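Long-range contacts in putative sulfurtransferase DsrE (PDB 2HY5), which is of uncertain function but is probably a sulfur carrier or sulfurtransferase that may take part in the oxidation of intracellular sulfur: residues A[6-11]-A[40-46]; A[85-89]-A[100-104]; A[17-22]-A[58-64]. All blocks are in the same frame, centred on the assembly; numbering follows the deposited sequence.

Interaction 1 (A[6-11]-A[40-46]); sequences QINEGP and YHDGVNN
Asn8 (chi1 -54°) and His41 (chi1 -56°) both set CG beside the backbone N and anti to the carbonyl carbon, and, on backbones placed as these are, the two side chains run alongside each other in the same direction. The imidazole meets the asparagine with its edge, not its face: CD2 of His41 lies 3.4 Å from CB of Asn8, with ring and amide almost perpendicular. Gln6 NE2 reaches Asn8 OD1 at 2.8 Å, in the carbonyl plane and on a lone pair, which helps to set the rotation of that amide. Asn46 uses the same first rotamer (chi1 -78°) to bring its amide up to the other segment. Its ND2 donates to Glu9 O at 3.0 Å and to Gly43 O of its own 3-10 turn at 2.9 Å, while OD1 packs 3.3 Å from CB of Pro11 and is also hydrogen-bonded to Ser17. The backbones join through a nearly straight bond from Tyr40 N to Ile7 O (3.0 Å). Gly43 sits so close to this carbonyl that a CB would probably collide with Ile7 O. A water links Gly10 N to Asp42 OD2, the other oxygen of that carboxylate being in a salt bridge with Arg85. Glu24 of the DsrF chain takes up the polar ends of both Tyr40 and His41. The arrangement illustrates how a parallel alpha/beta sheet builds a site: loops leaving the carboxyl ends of adjacent strands 2-7 and 33-39 converge, and the Tyr40 side chain lies beside Cys78, the probable persulfide-bearing cysteine by analogy with relatives.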
loop_
_atom_site.group_PDB
_atom_site.type_symbol
_atom_site.label_atom_id
_atom_site.label_comp_id
_atom_site.label_asym_id
_atom_site.label_seq_id
_atom_site.Cartn_x
_atom_site.Cartn_y
_atom_site.Cartn_z
ATOM N N GLN A 6 4.232 -9.863 13.795
ATOM C CA GLN A 6 4.921 -8.784 13.106
ATOM C C GLN A 6 3.866 -7.926 12.413
ATOM O O GLN A 6 2.997 -8.456 11.722
ATOM C CB GLN A 6 5.888 -9.368 12.069
ATOM C CG GLN A 6 6.827 -8.346 11.430
ATOM C CD GLN A 6 7.638 -8.948 10.291
ATOM O OE1 GLN A 6 8.115 -10.081 10.383
ATOM N NE2 GLN A 6 7.832 -8.171 9.227
ATOM N N ILE A 7 3.935 -6.613 12.619
ATOM C CA ILE A 7 2.989 -5.680 12.009
ATOM C C ILE A 7 3.802 -4.698 11.168
ATOM O O ILE A 7 4.672 -4.003 11.690
ATOM C CB ILE A 7 2.180 -4.943 13.098
ATOM C CG1 ILE A 7 1.384 -5.974 13.913
ATOM C CG2 ILE A 7 1.229 -3.929 12.465
ATOM C CD1 ILE A 7 0.703 -5.417 15.128
ATOM N N ASN A 8 3.511 -4.650 9.868
ATOM C CA ASN A 8 4.262 -3.813 8.930
ATOM C C ASN A 8 3.640 -2.512 8.459
ATOM O O ASN A 8 4.272 -1.775 7.697
ATOM C CB ASN A 8 4.605 -4.612 7.670
ATOM C CG ASN A 8 5.320 -5.912 7.969
ATOM O OD1 ASN A 8 6.049 -6.026 8.951
ATOM N ND2 ASN A 8 5.136 -6.893 7.097
ATOM N N GLU A 9 2.420 -2.220 8.884
ATOM C CA GLU A 9 1.767 -1.005 8.424
ATOM C C GLU A 9 1.316 -0.088 9.537
ATOM O O GLU A 9 1.068 -0.525 10.660
ATOM C CB GLU A 9 0.563 -1.367 7.559
ATOM C CG GLU A 9 0.885 -2.332 6.440
ATOM C CD GLU A 9 1.994 -1.834 5.531
ATOM O OE1 GLU A 9 2.088 -0.606 5.323
ATOM O OE2 GLU A 9 2.760 -2.675 5.011
ATOM N N GLY A 10 1.191 1.191 9.197
ATOM C CA GLY A 10 0.758 2.179 10.162
ATOM C C GLY A 10 -0.708 2.038 10.525
ATOM O O GLY A 10 -1.480 1.402 9.800
ATOM N N PRO A 11 -1.122 2.629 11.654
ATOM C CA PRO A 11 -2.509 2.569 12.117
ATOM C C PRO A 11 -3.469 3.305 11.182
ATOM O O PRO A 11 -3.116 4.327 10.590
ATOM C CB PRO A 11 -2.433 3.208 13.500
ATOM C CG PRO A 11 -1.343 4.231 13.325
ATOM C CD PRO A 11 -0.302 3.475 12.541
ATOM N N TYR A 40 7.379 -3.125 12.479
ATOM C CA TYR A 40 8.412 -2.822 11.492
ATOM C C TYR A 40 7.821 -1.979 10.358
ATOM O O TYR A 40 6.603 -1.867 10.242
ATOM C CB TYR A 40 8.991 -4.129 10.938
ATOM C CG TYR A 40 10.309 -3.965 10.221
ATOM C CD1 TYR A 40 11.306 -3.134 10.738
ATOM C CD2 TYR A 40 10.574 -4.656 9.039
ATOM C CE1 TYR A 40 12.531 -2.995 10.096
ATOM C CE2 TYR A 40 11.802 -4.526 8.392
ATOM C CZ TYR A 40 12.774 -3.693 8.925
ATOM O OH TYR A 40 13.993 -3.554 8.298
ATOM N N HIS A 41 8.680 -1.404 9.521
ATOM C CA HIS A 41 8.222 -0.541 8.424
ATOM C C HIS A 41 7.318 0.536 9.043
ATOM O O HIS A 41 7.567 0.985 10.160
ATOM C CB HIS A 41 7.424 -1.339 7.381
ATOM C CG HIS A 41 8.155 -2.517 6.811
ATOM N ND1 HIS A 41 9.342 -2.403 6.121
ATOM C CD2 HIS A 41 7.837 -3.835 6.790
ATOM C CE1 HIS A 41 9.724 -3.595 5.699
ATOM N NE2 HIS A 41 8.826 -4.482 6.092
ATOM N N ASP A 42 6.273 0.945 8.326
ATOM C CA ASP A 42 5.340 1.951 8.842
ATOM C C ASP A 42 4.637 1.452 10.103
ATOM O O ASP A 42 3.944 2.209 10.780
ATOM C CB ASP A 42 4.291 2.309 7.786
ATOM C CG ASP A 42 4.708 3.478 6.915
ATOM O OD1 ASP A 42 5.835 3.991 7.097
ATOM O OD2 ASP A 42 3.905 3.885 6.048
ATOM N N GLY A 43 4.820 0.172 10.410
ATOM C CA GLY A 43 4.214 -0.397 11.598
ATOM C C GLY A 43 4.663 0.322 12.856
ATOM O O GLY A 43 3.939 0.350 13.850
ATOM N N VAL A 44 5.853 0.912 12.826
ATOM C CA VAL A 44 6.349 1.617 14.003
ATOM C C VAL A 44 5.430 2.768 14.419
ATOM O O VAL A 44 5.445 3.192 15.577
ATOM C CB VAL A 44 7.783 2.174 13.773
ATOM C CG1 VAL A 44 8.737 1.025 13.455
ATOM C CG2 VAL A 44 7.773 3.196 12.645
ATOM N N ASN A 45 4.614 3.255 13.487
ATOM C CA ASN A 45 3.716 4.365 13.780
ATOM C C ASN A 45 2.550 3.994 14.706
ATOM O O ASN A 45 1.747 4.852 15.082
ATOM C CB ASN A 45 3.203 4.973 12.466
ATOM C CG ASN A 45 4.305 5.697 11.689
ATOM O OD1 ASN A 45 4.213 5.871 10.471
ATOM N ND2 ASN A 45 5.343 6.132 12.396
ATOM N N ASN A 46 2.464 2.718 15.077
ATOM C CA ASN A 46 1.418 2.259 15.989
ATOM C C ASN A 46 1.836 2.534 17.426
ATOM O O ASN A 46 1.093 2.232 18.359
ATOM C CB ASN A 46 1.207 0.751 15.858
ATOM C CG ASN A 46 0.403 0.382 14.643
ATOM O OD1 ASN A 46 -0.808 0.578 14.608
ATOM N ND2 ASN A 46 1.075 -0.155 13.632
HETATM O O HOH W 1 1.216 2.818 6.681
#

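Interaction 2 (A[85-89]-A[100-104]); sequences RGIVD and ATNIH
Val88 presents its N-H to Asn102 OD1 in a short bond of 2.7 Å that is almost straight (171°) and lies in the carbonyl plane of the side chain. The other end of the same amide gives ND2 to Gly86 O at 2.9 Å, with a more bent geometry. Here an asparagine side chain imitates a peptide group, pairing with main-chain atoms on the two sides of Ile87, and it does so in the alpha/beta fold where the loops entering and leaving helix 90-96 come together. CG of Asn102 takes the crowded position between backbone N and carbonyl carbon (chi1 66°), which folds the amide back toward the 85-89 segment. Val88 O completes the pairing by accepting two donors: Asn102 N at 3.0 Å, in the carbonyl plane, and Ile103 N at 3.2 Å, well above it. Replacing Asn102 by an alanine here would probably strand the buried Val88 N-H and Gly86 carbonyl without their mates, leaving the two loops joined mainly through Val88 O. The ends of the neighbouring helices are shaped nearby, since Gly86 leaves helix 79-85 with positive phi and Asp89 caps helix 90-96 through the backbone N of Glu92. Outside the polar centre, CB of Asp89 rests 3.7 Å from CG2 of Ile103, and Ile87 CG2 approaches Ile103 CG1 at 4.3 Å, next to Ile109 of strand 108-110. Thr101 CG2 touches the carbonyl carbon of Asp89 at 3.7 Å, its hydroxyl being engaged by Arg49. Val88 CG1 lies 4.0 Å from Ala100 O, a carbonyl oxygen buried here without a hydrogen-bond partner.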
loop_
_atom_site.group_PDB
_atom_site.type_symbol
_atom_site.label_atom_id
_atom_site.label_comp_id
_atom_site.label_asym_id
_atom_site.label_seq_id
_atom_site.Cartn_x
_atom_site.Cartn_y
_atom_site.Cartn_z
ATOM N N ARG A 85 11.177 7.238 10.368
ATOM C CA ARG A 85 9.826 7.776 10.404
ATOM C C ARG A 85 9.446 8.774 11.492
ATOM O O ARG A 85 8.381 9.392 11.419
ATOM C CB ARG A 85 8.853 6.602 10.395
ATOM C CG ARG A 85 9.044 5.713 9.167
ATOM C CD ARG A 85 8.190 4.468 9.234
ATOM N NE ARG A 85 8.232 3.688 7.997
ATOM C CZ ARG A 85 9.269 2.964 7.584
ATOM N NH1 ARG A 85 10.380 2.907 8.300
ATOM N NH2 ARG A 85 9.176 2.263 6.456
ATOM N N GLY A 86 10.293 8.933 12.500
ATOM C CA GLY A 86 9.983 9.897 13.537
ATOM C C GLY A 86 9.385 9.384 14.832
ATOM O O GLY A 86 8.611 10.099 15.462
ATOM N N ILE A 87 9.707 8.157 15.226
ATOM C CA ILE A 87 9.214 7.627 16.496
ATOM C C ILE A 87 10.416 7.786 17.415
ATOM O O ILE A 87 11.486 7.227 17.157
ATOM C CB ILE A 87 8.803 6.141 16.394
ATOM C CG1 ILE A 87 7.563 6.006 15.503
ATOM C CG2 ILE A 87 8.499 5.588 17.785
ATOM C CD1 ILE A 87 6.316 6.703 16.042
ATOM N N VAL A 88 10.236 8.555 18.484
ATOM C CA VAL A 88 11.330 8.863 19.395
ATOM C C VAL A 88 11.029 8.695 20.879
ATOM O O VAL A 88 9.992 9.145 21.363
ATOM C CB VAL A 88 11.778 10.335 19.174
ATOM C CG1 VAL A 88 12.950 10.673 20.074
ATOM C CG2 VAL A 88 12.123 10.566 17.708
ATOM N N ASP A 89 11.940 8.038 21.597
ATOM C CA ASP A 89 11.798 7.889 23.041
ATOM C C ASP A 89 12.894 8.758 23.654
ATOM O O ASP A 89 13.639 9.411 22.928
ATOM C CB ASP A 89 11.960 6.430 23.490
ATOM C CG ASP A 89 13.362 5.885 23.261
ATOM O OD1 ASP A 89 13.659 4.788 23.777
ATOM O OD2 ASP A 89 14.165 6.536 22.565
ATOM N N ALA A 100 11.795 16.799 21.690
ATOM C CA ALA A 100 10.568 16.161 22.154
ATOM C C ALA A 100 10.557 14.671 21.831
ATOM O O ALA A 100 11.343 14.202 21.011
ATOM C CB ALA A 100 9.362 16.836 21.516
ATOM N N THR A 101 9.671 13.937 22.500
ATOM C CA THR A 101 9.511 12.498 22.285
ATOM C C THR A 101 8.045 12.265 21.937
ATOM O O THR A 101 7.194 13.105 22.225
ATOM C CB THR A 101 9.820 11.670 23.555
ATOM O OG1 THR A 101 8.851 11.977 24.564
ATOM C CG2 THR A 101 11.209 11.976 24.081
ATOM N N ASN A 102 7.738 11.129 21.319
ATOM C CA ASN A 102 6.351 10.851 20.980
ATOM C C ASN A 102 5.946 9.401 21.206
ATOM O O ASN A 102 4.800 9.032 20.983
ATOM C CB ASN A 102 6.069 11.254 19.527
ATOM C CG ASN A 102 6.838 10.414 18.532
ATOM O OD1 ASN A 102 7.845 9.800 18.873
ATOM N ND2 ASN A 102 6.372 10.393 17.288
ATOM N N ILE A 103 6.871 8.577 21.677
ATOM C CA ILE A 103 6.521 7.180 21.895
ATOM C C ILE A 103 5.558 6.990 23.067
ATOM O O ILE A 103 5.578 7.744 24.043
ATOM C CB ILE A 103 7.772 6.310 22.137
ATOM C CG1 ILE A 103 7.416 4.840 21.906
ATOM C CG2 ILE A 103 8.297 6.511 23.558
ATOM C CD1 ILE A 103 8.523 3.885 22.258
ATOM N N HIS A 104 4.688 5.995 22.947
ATOM C CA HIS A 104 3.745 5.677 24.009
ATOM C C HIS A 104 4.570 4.851 25.005
ATOM O O HIS A 104 5.282 3.927 24.613
ATOM C CB HIS A 104 2.577 4.862 23.438
ATOM C CG HIS A 104 1.496 4.574 24.431
ATOM N ND1 HIS A 104 1.678 3.730 25.506
ATOM C CD2 HIS A 104 0.219 5.023 24.517
ATOM C CE1 HIS A 104 0.562 3.672 26.212
ATOM N NE2 HIS A 104 -0.339 4.447 25.633
#

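Interaction 3 (A[17-22]-A[58-64]); sequences SDSAYQ and RHIVNRW
Arg58 grips Asp18 side-on, NE giving a hydrogen bond to OD1 at 3.0 Å and NH2 one to OD2 at 2.8 Å. Both oxygens are met on their syn sides, but the carboxylate and guanidinium planes are turned 47° apart, so this two-pronged salt bridge is twisted. Ile60, in the first turn of its helix, slips CD1 to within 3.7 Å of Asp18 OD2 and lays CG2 against Ser17 OG. Arg63 extends with CG anti to its backbone N, placing CD over one face of the Tyr21 ring, 3.4 Å from its centroid, in a CH-pi contact. The chain then bends at chi3; a water bridges its NH1 to Asp18 OD1, while NH2 is hydrogen-bonded to Gly61 of the DsrF chain. Trp64 points NE1 at Ser17 OG (3.0 Å), which lies in the plane of the indole, the same hydroxyl also being bonded to Asn46. Over the indole face come CB and the ring edge of Tyr21, the latter in a T-shaped pair with centroids 5.5 Å apart and planes at 89°; Ala20 CB touches the indole edge. These large side chains pack between the axes of the short helical segments 17-22 and 60-64, which approach to 11.1 Å and are inclined by only 21°. Such near-parallel neighbours, packed over one face of a parallel sheet, are characteristic of the successive beta-alpha-beta crossovers of an alpha/beta fold.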
loop_
_atom_site.group_PDB
_atom_site.type_symbol
_atom_site.label_atom_id
_atom_site.label_comp_id
_atom_site.label_asym_id
_atom_site.label_seq_id
_atom_site.Cartn_x
_atom_site.Cartn_y
_atom_site.Cartn_z
ATOM N N SER A 17 -2.845 -3.490 11.349
ATOM C CA SER A 17 -2.756 -3.337 12.796
ATOM C C SER A 17 -4.019 -3.836 13.509
ATOM O O SER A 17 -3.936 -4.447 14.571
ATOM C CB SER A 17 -2.495 -1.872 13.159
ATOM O OG SER A 17 -2.239 -1.749 14.551
ATOM N N ASP A 18 -5.186 -3.568 12.929
ATOM C CA ASP A 18 -6.451 -4.007 13.520
ATOM C C ASP A 18 -6.567 -5.529 13.470
ATOM O O ASP A 18 -6.999 -6.167 14.429
ATOM C CB ASP A 18 -7.634 -3.393 12.769
ATOM C CG ASP A 18 -7.820 -1.925 13.077
ATOM O OD1 ASP A 18 -8.317 -1.600 14.178
ATOM O OD2 ASP A 18 -7.454 -1.098 12.215
ATOM N N SER A 19 -6.192 -6.103 12.336
ATOM C CA SER A 19 -6.260 -7.551 12.183
ATOM C C SER A 19 -5.323 -8.222 13.179
ATOM O O SER A 19 -5.670 -9.240 13.784
ATOM C CB SER A 19 -5.878 -7.950 10.758
ATOM O OG SER A 19 -6.813 -7.431 9.833
ATOM N N ALA A 20 -4.137 -7.647 13.343
ATOM C CA ALA A 20 -3.148 -8.191 14.266
ATOM C C ALA A 20 -3.676 -8.110 15.691
ATOM O O ALA A 20 -3.487 -9.028 16.485
ATOM C CB ALA A 20 -1.835 -7.422 14.139
ATOM N N TYR A 21 -4.335 -7.004 16.013
ATOM C CA TYR A 21 -4.900 -6.825 17.345
ATOM C C TYR A 21 -5.965 -7.882 17.637
ATOM O O TYR A 21 -5.941 -8.537 18.686
ATOM C CB TYR A 21 -5.520 -5.435 17.482
ATOM C CG TYR A 21 -6.307 -5.287 18.761
ATOM C CD1 TYR A 21 -5.662 -5.059 19.978
ATOM C CD2 TYR A 21 -7.687 -5.465 18.766
ATOM C CE1 TYR A 21 -6.382 -5.015 21.171
ATOM C CE2 TYR A 21 -8.411 -5.432 19.948
ATOM C CZ TYR A 21 -7.755 -5.206 21.147
ATOM O OH TYR A 21 -8.485 -5.171 22.314
ATOM N N GLN A 22 -6.905 -8.051 16.710
ATOM C CA GLN A 22 -7.973 -9.031 16.904
ATOM C C GLN A 22 -7.410 -10.446 16.993
ATOM O O GLN A 22 -7.914 -11.267 17.754
ATOM C CB GLN A 22 -9.008 -8.935 15.773
ATOM C CG GLN A 22 -9.676 -7.561 15.656
ATOM C CD GLN A 22 -10.516 -7.185 16.870
ATOM O OE1 GLN A 22 -10.823 -6.008 17.094
ATOM N NE2 GLN A 22 -10.906 -8.180 17.648
ATOM N N ARG A 58 -12.491 3.149 17.199
ATOM C CA ARG A 58 -11.410 2.632 18.022
ATOM C C ARG A 58 -10.137 3.471 18.028
ATOM O O ARG A 58 -9.788 4.128 17.044
ATOM C CB ARG A 58 -11.080 1.182 17.626
ATOM C CG ARG A 58 -10.097 1.004 16.470
ATOM C CD ARG A 58 -10.668 1.426 15.131
ATOM N NE ARG A 58 -9.782 1.057 14.029
ATOM C CZ ARG A 58 -9.876 1.541 12.794
ATOM N NH1 ARG A 58 -10.820 2.423 12.494
ATOM N NH2 ARG A 58 -9.023 1.144 11.858
ATOM N N HIS A 59 -9.460 3.436 19.170
ATOM C CA HIS A 59 -8.208 4.146 19.384
ATOM C C HIS A 59 -7.166 3.035 19.317
ATOM O O HIS A 59 -6.892 2.363 20.306
ATOM C CB HIS A 59 -8.208 4.799 20.772
ATOM C CG HIS A 59 -7.123 5.812 20.966
ATOM N ND1 HIS A 59 -5.788 5.527 20.777
ATOM C CD2 HIS A 59 -7.177 7.112 21.346
ATOM C CE1 HIS A 59 -5.067 6.603 21.031
ATOM N NE2 HIS A 59 -5.888 7.580 21.379
ATOM N N ILE A 60 -6.606 2.829 18.134
ATOM C CA ILE A 60 -5.634 1.768 17.932
ATOM C C ILE A 60 -4.462 1.735 18.911
ATOM O O ILE A 60 -4.151 0.686 19.474
ATOM C CB ILE A 60 -5.090 1.811 16.497
ATOM C CG1 ILE A 60 -6.241 1.563 15.517
ATOM C CG2 ILE A 60 -3.990 0.777 16.327
ATOM C CD1 ILE A 60 -5.850 1.653 14.051
ATOM N N VAL A 61 -3.808 2.869 19.118
ATOM C CA VAL A 61 -2.669 2.887 20.021
ATOM C C VAL A 61 -3.048 2.538 21.452
ATOM O O VAL A 61 -2.411 1.683 22.066
ATOM C CB VAL A 61 -1.965 4.254 20.007
ATOM C CG1 VAL A 61 -0.739 4.219 20.924
ATOM C CG2 VAL A 61 -1.549 4.597 18.579
ATOM N N ASN A 62 -4.074 3.195 21.986
ATOM C CA ASN A 62 -4.487 2.928 23.359
ATOM C C ASN A 62 -5.003 1.512 23.539
ATOM O O ASN A 62 -4.815 0.907 24.591
ATOM C CB ASN A 62 -5.553 3.927 23.815
ATOM C CG ASN A 62 -4.975 5.304 24.078
ATOM O OD1 ASN A 62 -3.763 5.463 24.218
ATOM N ND2 ASN A 62 -5.843 6.306 24.159
ATOM N N ARG A 63 -5.652 0.992 22.506
ATOM C CA ARG A 63 -6.197 -0.358 22.544
ATOM C C ARG A 63 -5.061 -1.378 22.649
ATOM O O ARG A 63 -5.149 -2.340 23.409
ATOM C CB ARG A 63 -7.029 -0.597 21.290
ATOM C CG ARG A 63 -7.768 -1.911 21.276
ATOM C CD ARG A 63 -8.390 -2.136 19.909
ATOM N NE ARG A 63 -9.821 -1.862 19.897
ATOM C CZ ARG A 63 -10.598 -2.042 18.832
ATOM N NH1 ARG A 63 -10.069 -2.490 17.699
ATOM N NH2 ARG A 63 -11.900 -1.790 18.903
ATOM N N TRP A 64 -3.993 -1.165 21.884
ATOM C CA TRP A 64 -2.829 -2.051 21.941
ATOM C C TRP A 64 -2.221 -1.947 23.339
ATOM O O TRP A 64 -1.829 -2.945 23.939
ATOM C CB TRP A 64 -1.770 -1.630 20.918
ATOM C CG TRP A 64 -1.843 -2.337 19.592
ATOM C CD1 TRP A 64 -2.012 -1.760 18.364
ATOM C CD2 TRP A 64 -1.707 -3.745 19.354
ATOM N NE1 TRP A 64 -1.992 -2.717 17.378
ATOM C CE2 TRP A 64 -1.806 -3.947 17.958
ATOM C CE3 TRP A 64 -1.515 -4.859 20.184
ATOM C CZ2 TRP A 64 -1.712 -5.216 17.375
ATOM C CZ3 TRP A 64 -1.423 -6.120 19.601
ATOM C CH2 TRP A 64 -1.523 -6.286 18.210
HETATM O O HOH W 2 -7.644 -2.250 16.806
HETATM O O HOH W 3 -7.494 -3.811 24.260
HETATM O O HOH W 4 -10.247 -3.719 15.210
#

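Overall arrangement
From the N terminus, the chain leaves strand 2-7 through 6-11, forms helix 16-29 with 17-22, and returns along strand 33-39 to 40-46, where interaction 1 closes the first crossover. Interaction 3 closes later, when 58-64 reaches back to 17-22, so the two contacts cross. They touch at Asn46 and Ser17, and where Ile7 packs on Trp64 and Ala20, tying strand, loop and both helices together. Interaction 2 follows in series, closing the short loop around helix 90-96. A salt bridge between Asp42 and Arg85 joins it to interaction 1, while His104 packs on Val61 and Asn62, linking it to the helix of interaction 3.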